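Iron-regulated ABC transporter siderophore-binding protein SirA (Staphylococcus aureus subsp. aureus, PDB 3MWF) binds the siderophore staphyloferrin B with its iron and probably delivers it to an ABC transporter for iron uptake. Local coordinates at residues A[73-76]-A[77-80]; A[89-92]-A[93-97]; A[127-130]-A[131-134]; A[190-194]-A[195-199]; A[240-243]-A[244-248]. All coordinates share one frame; numbering follows the deposited sequence.

Overall arrangement
All five contacts are local, each within one unbroken run of chain. Interactions 1 to 4 centre on the start of a helix, interaction 5 on the end of one and the cap of the next. Interactions 1 and 2 touch, through Pro74 CG and Asn94 ND2, and both reach the same six-stranded sheet. Interaction 2 is partly buried and carries Arg93 to the siderophore; interaction 1 lies at the surface and is capped by an asparagine. Interaction 3 starts the long helix 130-155 without a side-chain cap. Interactions 4 and 5 belong to the part of the chain around the five-stranded sheet. In 190-199 an asparagine caps at the surface; in 240-248 hydroxyls grip carbonyls.

Interaction 1: A[73-76]-A[77-80]; sequences APNL and EEIS
Asn75 and Glu78 meet at the first turn of helix 76-81, their side chains crossing at a slant. The amide plane of Asn75 is turned 69° from the carboxylate plane of Glu78. The touching parts are the amide end of Asn75 and the aliphatic stem of Glu78, with Glu78 CG 3.6 Å from Asn75 CG. In Asn75, CG stands anti to the backbone N (chi1 -175°), which swings OD1 over the helix start. There Asn75 OD1 accepts from Glu78 N at 3.0 Å. The donor sits above the amide plane of Asn75, 37° out of it. The carboxylate of Glu78 turns elsewhere, to a salt bridge with Lys81.

Leu76 and Ile79 lie side by side and point the same way. Their ends meet at 4.1 Å, Leu76 CD1 to Ile79 CD1, and both side chains also rest on Leu101 of helix 98-104. Pro74 adds its ring, with CB 4.2 Å from Ile79 CD1. In the backbone, Ile79 N bonds to Asn75 O at 3.1 Å and Ser80 N to Leu76 O at 2.9 Å. This is an asparagine N-cap, here joining the edge strand 73-74 to a short surface helix.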
# COMPACT_ATOMS: atom_id res chain seq x y z
N ALA A 73 -7.15 -12.30 9.58
CA ALA A 73 -8.17 -12.83 10.51
C ALA A 73 -7.97 -12.33 11.91
O ALA A 73 -7.49 -13.07 12.80
CB ALA A 73 -8.18 -14.37 10.48
N PRO A 74 -8.34 -11.06 12.15
CA PRO A 74 -8.13 -10.47 13.47
C PRO A 74 -9.00 -11.12 14.55
O PRO A 74 -10.02 -11.76 14.24
CB PRO A 74 -8.55 -9.01 13.27
CG PRO A 74 -9.47 -9.03 12.10
CD PRO A 74 -8.84 -10.06 11.19
N ASN A 75 -8.53 -11.03 15.79
CA ASN A 75 -9.18 -11.70 16.91
C ASN A 75 -10.26 -10.80 17.48
O ASN A 75 -9.97 -9.79 18.13
CB ASN A 75 -8.13 -12.05 17.97
CG ASN A 75 -8.71 -12.85 19.10
OD1 ASN A 75 -9.67 -12.43 19.71
ND2 ASN A 75 -8.12 -14.02 19.40
N LEU A 76 -11.53 -11.15 17.18
CA LEU A 76 -12.65 -10.31 17.60
C LEU A 76 -12.78 -10.16 19.12
O LEU A 76 -13.24 -9.12 19.61
CB LEU A 76 -13.97 -10.87 17.03
CG LEU A 76 -14.47 -10.39 15.66
CD1 LEU A 76 -13.38 -10.04 14.66
CD2 LEU A 76 -15.41 -11.52 15.14
N GLU A 77 -12.41 -11.20 19.86
CA GLU A 77 -12.39 -11.08 21.33
C GLU A 77 -11.42 -10.00 21.81
O GLU A 77 -11.75 -9.20 22.66
CB GLU A 77 -12.08 -12.41 22.00
CG GLU A 77 -12.24 -12.35 23.51
CD GLU A 77 -11.72 -13.60 24.20
OE1 GLU A 77 -11.56 -14.63 23.49
OE2 GLU A 77 -11.47 -13.54 25.43
N GLU A 78 -10.22 -9.96 21.23
CA GLU A 78 -9.27 -8.93 21.62
C GLU A 78 -9.75 -7.53 21.24
O GLU A 78 -9.50 -6.58 21.97
CB GLU A 78 -7.90 -9.22 21.00
CG GLU A 78 -7.31 -10.55 21.47
CD GLU A 78 -7.07 -10.58 22.98
OE1 GLU A 78 -6.70 -9.55 23.56
OE2 GLU A 78 -7.30 -11.64 23.60
N ILE A 79 -10.40 -7.39 20.08
CA ILE A 79 -10.98 -6.11 19.69
C ILE A 79 -12.04 -5.69 20.73
O ILE A 79 -12.02 -4.56 21.24
CB ILE A 79 -11.62 -6.20 18.29
CG1 ILE A 79 -10.56 -6.58 17.25
CG2 ILE A 79 -12.34 -4.89 17.91
CD1 ILE A 79 -11.13 -6.83 15.84
N SER A 80 -12.93 -6.62 21.06
CA SER A 80 -14.01 -6.36 22.02
C SER A 80 -13.47 -5.86 23.37
O SER A 80 -14.01 -4.91 23.95
CB SER A 80 -14.83 -7.61 22.25
OG SER A 80 -15.94 -7.28 23.08

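Interaction 2: A[89-92]-A[93-97]. With SE8 (5-[(2-{[(3S)-5-{[(2S)-2-amino-2-carboxyethyl]amino}-3-carboxy-3-hydroxy-5-oxopentanoyl]amino}ethyl)amino]-2,5-dioxopentanoic acid), chain C.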
# COMPACT_ATOMS: atom_id res chain seq x y z
N ALA A 89 -12.10 -1.04 9.09
CA ALA A 89 -12.02 -2.37 8.49
C ALA A 89 -11.90 -2.18 6.99
O ALA A 89 -11.94 -1.05 6.51
CB ALA A 89 -13.28 -3.19 8.81
N SER A 90 -11.73 -3.30 6.28
CA SER A 90 -11.75 -3.30 4.81
C SER A 90 -12.67 -4.43 4.34
O SER A 90 -12.81 -5.47 5.02
CB SER A 90 -10.33 -3.50 4.25
OG SER A 90 -9.82 -4.80 4.53
N LYS A 91 -13.27 -4.26 3.17
CA LYS A 91 -14.08 -5.33 2.59
C LYS A 91 -13.16 -6.50 2.25
O LYS A 91 -13.47 -7.66 2.53
CB LYS A 91 -14.85 -4.81 1.36
CG LYS A 91 -15.85 -5.79 0.72
CD LYS A 91 -16.91 -4.97 -0.00
CE LYS A 91 -17.08 -5.37 -1.47
NZ LYS A 91 -17.76 -6.71 -1.63
N VAL A 92 -11.99 -6.21 1.69
CA VAL A 92 -11.12 -7.30 1.31
C VAL A 92 -10.74 -8.25 2.48
O VAL A 92 -10.74 -9.47 2.32
CB VAL A 92 -9.91 -6.83 0.48
CG1 VAL A 92 -8.97 -5.97 1.31
CG2 VAL A 92 -9.20 -8.04 -0.08
N ARG A 93 -10.43 -7.69 3.64
CA ARG A 93 -10.05 -8.55 4.77
C ARG A 93 -11.25 -9.01 5.59
O ARG A 93 -11.25 -10.14 6.07
CB ARG A 93 -9.10 -7.83 5.72
CG ARG A 93 -7.82 -7.25 5.07
CD ARG A 93 -7.02 -8.30 4.38
NE ARG A 93 -5.78 -7.70 3.92
CZ ARG A 93 -4.99 -8.22 2.99
NH1 ARG A 93 -5.33 -9.35 2.39
NH2 ARG A 93 -3.86 -7.60 2.67
N ASN A 94 -12.23 -8.14 5.75
CA ASN A 94 -13.19 -8.33 6.85
C ASN A 94 -14.64 -8.43 6.40
O ASN A 94 -15.54 -8.38 7.24
CB ASN A 94 -13.10 -7.19 7.87
CG ASN A 94 -11.66 -6.83 8.26
OD1 ASN A 94 -11.24 -5.68 8.07
ND2 ASN A 94 -10.93 -7.79 8.84
N GLU A 95 -14.90 -8.61 5.10
CA GLU A 95 -16.32 -8.58 4.66
C GLU A 95 -17.16 -9.56 5.47
O GLU A 95 -18.27 -9.21 5.89
CB GLU A 95 -16.46 -8.90 3.18
CG GLU A 95 -17.92 -8.80 2.70
CD GLU A 95 -18.04 -8.89 1.19
OE1 GLU A 95 -17.01 -9.14 0.53
OE2 GLU A 95 -19.16 -8.72 0.67
N LYS A 96 -16.62 -10.77 5.69
CA LYS A 96 -17.40 -11.85 6.31
C LYS A 96 -17.66 -11.65 7.81
O LYS A 96 -18.58 -12.25 8.35
CB LYS A 96 -16.75 -13.21 6.02
CG LYS A 96 -16.94 -13.69 4.57
CD LYS A 96 -16.52 -15.16 4.41
CE LYS A 96 -17.17 -15.82 3.19
NZ LYS A 96 -16.65 -15.27 1.89
N VAL A 97 -16.86 -10.81 8.47
CA VAL A 97 -17.07 -10.53 9.88
C VAL A 97 -17.57 -9.10 10.15
O VAL A 97 -17.56 -8.65 11.29
CB VAL A 97 -15.78 -10.79 10.70
CG1 VAL A 97 -15.32 -12.21 10.47
CG2 VAL A 97 -14.69 -9.78 10.32
C1 SE8 C . -2.04 -12.02 2.54
C2 SE8 C . -0.64 -12.21 2.03
C3 SE8 C . 0.35 -11.41 2.86
N4 SE8 C . 0.17 -9.97 2.73
C5 SE8 C . 0.86 -9.26 1.85
C6 SE8 C . 0.46 -7.81 1.70
C7 SE8 C . -0.72 -7.67 0.73
C8 SE8 C . -1.18 -6.20 0.76
C9 SE8 C . -2.20 -5.84 -0.31
N10 SE8 C . -3.10 -6.76 -0.65
C11 SE8 C . -4.11 -6.43 -1.63
C12 SE8 C . -5.50 -6.52 -1.04
N13 SE8 C . -6.53 -6.63 -2.07
C14 SE8 C . -6.88 -7.81 -2.67
C15 SE8 C . -6.53 -9.11 -2.01
C16 SE8 C . -5.09 -9.30 -2.41
C17 SE8 C . -4.22 -10.02 -1.42
C18 SE8 C . -3.55 -11.18 -1.99
O19 SE8 C . -2.38 -12.59 3.61
O20 SE8 C . -2.83 -11.33 1.86
N21 SE8 C . -0.59 -11.80 0.61
O22 SE8 C . 1.76 -9.70 1.17
C23 SE8 C . -0.32 -8.13 -0.66
O24 SE8 C . 0.40 -7.38 -1.37
O25 SE8 C . -0.73 -9.24 -1.09
O26 SE8 C . -1.77 -8.55 1.16
O27 SE8 C . -2.19 -4.72 -0.81
O28 SE8 C . -7.46 -7.85 -3.74
O29 SE8 C . -3.98 -9.59 -0.29
O30 SE8 C . -2.51 -11.55 -1.47
O31 SE8 C . -4.03 -11.75 -3.00
O HOH W 1 -8.93 -4.77 7.24
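Ser90 and Asn94 are joined by two hydrogen bonds. Ser90 N donates to the side-chain oxygen Asn94 OD1 at 3.0 Å, nearly straight at 169°. In return Asn94 N donates to Ser90 O at 2.8 Å. Ser90 OG accepts from Arg93 N at 3.1 Å, the capping bond of helix 91-94. The hydroxyl can do this because it lies between its own N and carbonyl carbon (chi1 68°). A water joins Ser90 OG to Asn94 OD1, donating to the amide oxygen.

The charged pair is looser. Lys91 and Glu95 run side by side, and Lys91 NZ faces both carboxylate oxygens of Glu95. The salt bridge spans 3.3 Å from Lys91 NZ to Glu95 OE1, and its hydrogen bonds are weak.

Two methyls add van der Waals contact: Ala89 CB lies against the Asn94 amide oxygen, and Val92 CG2 touches the siderophore at 3.5 Å from SE8 C15.

The ligand bonds belong to Arg93. Its NH2 donates to SE8 O26, the hydroxyl of the citrate-like unit, at 2.7 Å and 160°. Its NH1 reaches SE8 O29 at 3.0 Å and, more weakly, SE8 O20. SE8 C12 lies over one face of the guanidinium. Glu71 makes a salt bridge to Arg93 NE, which should help fix the group's rotation. Arg174, Arg169, Tyr176 and Asn272 also bond the ligand. A serine N-cap after a strand thus places an arginine in the siderophore pocket of this periplasmic binding protein fold.

Interaction 3: A[127-130]-A[131-134]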
# COMPACT_ATOMS: atom_id res chain seq x y z
N LEU A 127 -13.22 10.28 12.23
CA LEU A 127 -12.50 10.75 13.43
C LEU A 127 -12.75 12.21 13.79
O LEU A 127 -12.24 12.68 14.83
CB LEU A 127 -10.99 10.52 13.29
CG LEU A 127 -10.51 9.06 13.33
CD1 LEU A 127 -9.08 8.97 12.82
CD2 LEU A 127 -10.60 8.57 14.75
N GLY A 128 -13.51 12.91 12.95
CA GLY A 128 -13.67 14.37 13.01
C GLY A 128 -12.32 15.06 12.83
O GLY A 128 -11.99 16.01 13.55
N LYS A 129 -11.54 14.56 11.87
CA LYS A 129 -10.25 15.14 11.53
C LYS A 129 -10.21 15.49 10.03
O LYS A 129 -9.18 15.29 9.35
CB LYS A 129 -9.11 14.17 11.88
CG LYS A 129 -8.97 13.84 13.36
CD LYS A 129 -8.31 14.94 14.16
CE LYS A 129 -8.09 14.48 15.58
NZ LYS A 129 -7.70 15.61 16.45
N GLU A 130 -11.32 16.02 9.52
CA GLU A 130 -11.45 16.33 8.09
C GLU A 130 -10.43 17.34 7.59
O GLU A 130 -9.85 17.15 6.52
CB GLU A 130 -12.87 16.79 7.76
CG GLU A 130 -13.86 15.65 7.72
CD GLU A 130 -15.25 16.09 7.35
OE1 GLU A 130 -15.42 16.72 6.29
OE2 GLU A 130 -16.19 15.78 8.13
N LYS A 131 -10.21 18.40 8.38
CA LYS A 131 -9.23 19.42 8.01
C LYS A 131 -7.82 18.82 8.00
O LYS A 131 -7.03 19.10 7.10
CB LYS A 131 -9.34 20.63 8.95
CG LYS A 131 -8.23 21.69 8.84
CD LYS A 131 -8.28 22.47 7.53
CE LYS A 131 -7.83 23.93 7.72
NZ LYS A 131 -6.60 24.06 8.57
N GLU A 132 -7.50 18.00 9.00
CA GLU A 132 -6.20 17.33 9.05
C GLU A 132 -5.99 16.43 7.83
O GLU A 132 -4.94 16.45 7.21
CB GLU A 132 -6.06 16.50 10.33
CG GLU A 132 -5.92 17.34 11.63
CD GLU A 132 -7.25 17.89 12.17
OE1 GLU A 132 -8.33 17.69 11.56
OE2 GLU A 132 -7.21 18.55 13.22
N ALA A 133 -7.03 15.68 7.47
CA ALA A 133 -6.99 14.77 6.31
C ALA A 133 -6.77 15.53 5.01
O ALA A 133 -5.95 15.15 4.16
CB ALA A 133 -8.27 13.94 6.24
N GLU A 134 -7.49 16.64 4.87
CA GLU A 134 -7.33 17.50 3.71
C GLU A 134 -5.89 18.02 3.59
O GLU A 134 -5.34 18.00 2.49
CB GLU A 134 -8.32 18.66 3.76
CG GLU A 134 -8.85 19.05 2.39
CD GLU A 134 -9.70 20.30 2.41
OE1 GLU A 134 -9.42 21.20 1.60
OE2 GLU A 134 -10.65 20.39 3.24
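Lys129 and Glu132 meet where helix 130-155 begins, just after a Schellman motif closes helix 116-127. Gly128 supplies the positive phi of that motif (60°), and Lys129 follows as the N-cap residue. The side chain of Glu132 folds back toward Lys129.

Its CB lies 3.5 Å from Lys129 O and also near Lys129 CB. At CG the chain bends (chi2 80°), which brings the carboxylate back over the start of the helix. Glu132 CD then rests against the stem of Lys129, 3.7 Å from Lys129 CD. The two carboxylate oxygens part company. OE2 faces the outer stem of the lysine, and the charges stay apart, with Glu132 OE2 4.4 Å from Lys129 NZ. This is opposite charge nearby, too distant for a salt bridge. OE1 turns instead to the backbone of the N-cap residue.

The backbone bonds of the first turn are regular. Ala133 N donates to Lys129 O at 2.9 Å, and Glu134 N donates to Glu130 O at 2.9 Å. Leu38 packs against both Glu132 and Ala133, and Val40 against Lys129. Glu132 OE1 ends 3.2 Å from Lys129 CA.

Interaction 4: A[190-194]-A[195-199]; sequences FKRNK and DLQKQ
Arg192 NH1 donates to Gln197 OE1 at 2.8 Å and 159°. The bond uses a lone pair of the amide oxygen and lies in the guanidinium plane, although the two flat groups are turned 44° apart. A bend in Gln197 (chi2 60°) carries its amide toward the arginine. Arg192 NH2 also donates to Ala177 O, and Gln197 NE2 to Asp201 OD1. One water donates to Gln197 OE1 and accepts from Arg192 N. Another accepts from Arg192 NH1 and Gln197 NE2.

The second grip is the N-cap of helix 194-201. Asn193 OD1 accepts from Leu196 N at 2.9 Å, with the donor above the amide plane. Asn193 ND2 is held by the carbonyls of Asn219 and Leu217, which fixes the flip of the cap amide. Gln197 N then bonds to Asn193 O at 2.9 Å.

Leu196 crosses Arg192 at about a right angle, its CG 4.1 Å from Arg192 CD, and rests on Ile207. Lys194 and Lys198 run side by side, but their like-charged NZ atoms stay 5.1 Å apart and probably add no attraction. Loop and helix are thus tied through neutral oxygen acceptors, and the carbonyls and water around the guanidinium probably help offset its charge.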
# COMPACT_ATOMS: atom_id res chain seq x y z
N PHE A 190 3.94 8.08 -14.37
CA PHE A 190 4.49 6.93 -15.06
C PHE A 190 3.36 6.25 -15.79
O PHE A 190 2.23 6.26 -15.31
CB PHE A 190 5.10 5.94 -14.07
CG PHE A 190 6.41 6.42 -13.47
CD1 PHE A 190 7.62 6.25 -14.16
CD2 PHE A 190 6.43 7.03 -12.21
CE1 PHE A 190 8.83 6.67 -13.61
CE2 PHE A 190 7.66 7.49 -11.65
CZ PHE A 190 8.84 7.31 -12.34
N LYS A 191 3.67 5.63 -16.92
CA LYS A 191 2.68 4.88 -17.70
C LYS A 191 3.03 3.40 -17.73
O LYS A 191 4.05 2.98 -17.16
CB LYS A 191 2.59 5.43 -19.14
CG LYS A 191 2.22 6.89 -19.19
CD LYS A 191 0.91 7.19 -18.52
CE LYS A 191 0.60 8.70 -18.48
NZ LYS A 191 -0.64 9.00 -17.73
N ARG A 192 2.16 2.61 -18.37
CA ARG A 192 2.35 1.16 -18.43
C ARG A 192 2.35 0.70 -19.88
O ARG A 192 1.70 1.33 -20.73
CB ARG A 192 1.19 0.46 -17.71
CG ARG A 192 0.98 0.95 -16.28
CD ARG A 192 -0.10 0.13 -15.58
NE ARG A 192 -0.40 0.64 -14.23
CZ ARG A 192 -1.34 1.54 -13.92
NH1 ARG A 192 -2.11 2.08 -14.88
NH2 ARG A 192 -1.51 1.90 -12.65
N ASN A 193 3.02 -0.41 -20.16
CA ASN A 193 2.96 -0.99 -21.51
C ASN A 193 1.51 -1.32 -21.83
O ASN A 193 0.69 -1.52 -20.93
CB ASN A 193 3.91 -2.18 -21.70
CG ASN A 193 3.43 -3.45 -21.03
OD1 ASN A 193 2.40 -4.04 -21.45
ND2 ASN A 193 4.17 -3.91 -20.03
N LYS A 194 1.18 -1.33 -23.12
CA LYS A 194 -0.22 -1.45 -23.51
C LYS A 194 -0.91 -2.69 -22.95
O LYS A 194 -2.05 -2.60 -22.48
CB LYS A 194 -0.34 -1.39 -25.05
CG LYS A 194 -1.76 -1.64 -25.55
CD LYS A 194 -1.86 -1.49 -27.06
CE LYS A 194 -3.28 -1.75 -27.54
NZ LYS A 194 -3.43 -1.34 -29.00
N ASP A 195 -0.22 -3.82 -22.94
CA ASP A 195 -0.86 -5.05 -22.47
C ASP A 195 -1.13 -4.98 -20.96
O ASP A 195 -2.19 -5.39 -20.45
CB ASP A 195 0.01 -6.26 -22.85
CG ASP A 195 -0.83 -7.56 -23.05
OD1 ASP A 195 -2.09 -7.51 -23.08
OD2 ASP A 195 -0.21 -8.62 -23.14
N LEU A 196 -0.16 -4.44 -20.22
CA LEU A 196 -0.36 -4.26 -18.77
C LEU A 196 -1.48 -3.26 -18.47
O LEU A 196 -2.29 -3.45 -17.54
CB LEU A 196 0.98 -3.79 -18.16
CG LEU A 196 1.00 -3.70 -16.64
CD1 LEU A 196 0.74 -5.05 -16.03
CD2 LEU A 196 2.40 -3.22 -16.21
N GLN A 197 -1.55 -2.18 -19.28
CA GLN A 197 -2.58 -1.18 -19.06
C GLN A 197 -3.95 -1.78 -19.33
O GLN A 197 -4.94 -1.47 -18.62
CB GLN A 197 -2.34 0.05 -19.94
CG GLN A 197 -3.33 1.18 -19.68
CD GLN A 197 -3.27 1.67 -18.27
OE1 GLN A 197 -2.17 1.86 -17.72
NE2 GLN A 197 -4.43 1.81 -17.65
N LYS A 198 -4.01 -2.66 -20.33
CA LYS A 198 -5.27 -3.36 -20.63
C LYS A 198 -5.75 -4.17 -19.42
O LYS A 198 -6.95 -4.22 -19.14
CB LYS A 198 -5.13 -4.28 -21.86
CG LYS A 198 -6.42 -5.05 -22.19
CD LYS A 198 -6.35 -5.78 -23.54
CE LYS A 198 -6.81 -4.90 -24.73
NZ LYS A 198 -5.68 -4.42 -25.57
N GLN A 199 -4.82 -4.81 -18.70
CA GLN A 199 -5.17 -5.55 -17.48
C GLN A 199 -5.78 -4.62 -16.43
O GLN A 199 -6.82 -4.92 -15.81
CB GLN A 199 -3.95 -6.27 -16.91
CG GLN A 199 -3.36 -7.27 -17.89
CD GLN A 199 -4.39 -8.28 -18.34
OE1 GLN A 199 -4.97 -8.97 -17.52
NE2 GLN A 199 -4.64 -8.35 -19.64
O HOH W 2 -0.67 3.80 -18.46
O HOH W 3 -4.86 3.61 -14.95

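Interaction 5: A[240-243]-A[244-248]; sequences KTES and EWTSS
Glu242 O is gripped twice by Thr246 in the last turn of the alpha-helix 236-246, where side-chain hydroxyls bond back to carbonyls four residues earlier. Thr246 OG1 donates to it at 2.7 Å and Thr246 N at 2.9 Å. The two donors come from opposite faces of the carbonyl plane. A chi1 of 62° turns OG1 back along the helix toward that carbonyl. One residue on, Ser247 OG also donates to Ser243 O at 2.7 Å, while its backbone bond to the same oxygen is weak.

The previous turn is regular. Glu244 N bonds to Lys240 O and Trp245 N to Thr241 O. Thr241 and Trp245 lie side by side, with the methyl CG2 of Thr241 3.7 Å from Trp245 CD1. Thr241 OG1 is hydrogen-bonded to Arg169 O, and Lys212 makes a cation-pi contact with the indole. The Glu242 carboxylate forms a salt bridge with Lys227. Glu244 OE2 touches the stem of Lys240, 3.3 Å from Lys240 CE, while Lys240 NZ stays 4.5 Å from Glu244 OE2, beyond a salt bridge.

The chain then turns into helix 249-253, where Ser248 OG serves as N-cap by accepting from Trp251 N. That same hydroxyl donates to Trp245 O at 2.7 Å.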
# COMPACT_ATOMS: atom_id res chain seq x y z
N LYS A 240 15.18 -17.56 -4.28
CA LYS A 240 15.22 -18.61 -5.30
C LYS A 240 14.32 -18.21 -6.49
O LYS A 240 14.71 -18.34 -7.66
CB LYS A 240 14.76 -19.93 -4.73
CG LYS A 240 14.81 -21.07 -5.69
CD LYS A 240 14.64 -22.40 -4.94
CE LYS A 240 14.30 -23.53 -5.92
NZ LYS A 240 14.06 -24.82 -5.19
N THR A 241 13.13 -17.70 -6.18
CA THR A 241 12.25 -17.21 -7.25
C THR A 241 12.93 -16.11 -8.07
O THR A 241 12.95 -16.16 -9.32
CB THR A 241 10.91 -16.74 -6.69
OG1 THR A 241 10.28 -17.85 -6.04
CG2 THR A 241 9.99 -16.22 -7.82
N GLU A 242 13.46 -15.10 -7.40
CA GLU A 242 14.14 -14.00 -8.06
C GLU A 242 15.27 -14.55 -8.94
O GLU A 242 15.42 -14.16 -10.09
CB GLU A 242 14.70 -13.01 -7.03
CG GLU A 242 15.57 -11.92 -7.64
CD GLU A 242 16.29 -11.07 -6.60
OE1 GLU A 242 16.84 -11.62 -5.62
OE2 GLU A 242 16.33 -9.84 -6.77
N SER A 243 16.06 -15.46 -8.38
CA SER A 243 17.18 -16.04 -9.13
C SER A 243 16.72 -16.72 -10.43
O SER A 243 17.29 -16.44 -11.49
CB SER A 243 17.95 -17.04 -8.27
OG SER A 243 19.00 -17.61 -9.04
N GLU A 244 15.70 -17.56 -10.33
CA GLU A 244 15.15 -18.30 -11.47
C GLU A 244 14.54 -17.39 -12.53
O GLU A 244 14.81 -17.55 -13.74
CB GLU A 244 14.15 -19.34 -11.00
CG GLU A 244 14.89 -20.48 -10.27
CD GLU A 244 14.00 -21.42 -9.48
OE1 GLU A 244 12.78 -21.17 -9.34
OE2 GLU A 244 14.57 -22.43 -9.00
N TRP A 245 13.73 -16.44 -12.08
CA TRP A 245 13.06 -15.52 -13.02
C TRP A 245 14.03 -14.55 -13.68
O TRP A 245 13.94 -14.32 -14.89
CB TRP A 245 11.88 -14.77 -12.36
CG TRP A 245 10.68 -15.66 -12.13
CD1 TRP A 245 10.63 -16.81 -11.40
CD2 TRP A 245 9.36 -15.47 -12.67
NE1 TRP A 245 9.36 -17.36 -11.43
CE2 TRP A 245 8.56 -16.57 -12.21
CE3 TRP A 245 8.76 -14.50 -13.50
CZ2 TRP A 245 7.19 -16.70 -12.53
CZ3 TRP A 245 7.39 -14.64 -13.84
CH2 TRP A 245 6.63 -15.74 -13.34
N THR A 246 14.98 -14.00 -12.92
CA THR A 246 15.90 -12.98 -13.46
C THR A 246 17.00 -13.62 -14.33
O THR A 246 17.66 -12.91 -15.08
CB THR A 246 16.52 -12.03 -12.40
OG1 THR A 246 17.32 -12.79 -11.47
CG2 THR A 246 15.41 -11.21 -11.66
N SER A 247 17.12 -14.94 -14.23
CA SER A 247 18.08 -15.74 -15.02
C SER A 247 17.52 -16.16 -16.39
O SER A 247 18.26 -16.70 -17.23
CB SER A 247 18.45 -17.02 -14.26
OG SER A 247 19.34 -16.68 -13.23
N SER A 248 16.23 -15.92 -16.61
CA SER A 248 15.57 -16.38 -17.83
C SER A 248 15.89 -15.49 -19.02
O SER A 248 16.16 -14.29 -18.88
CB SER A 248 14.04 -16.44 -17.64
OG SER A 248 13.57 -15.13 -17.44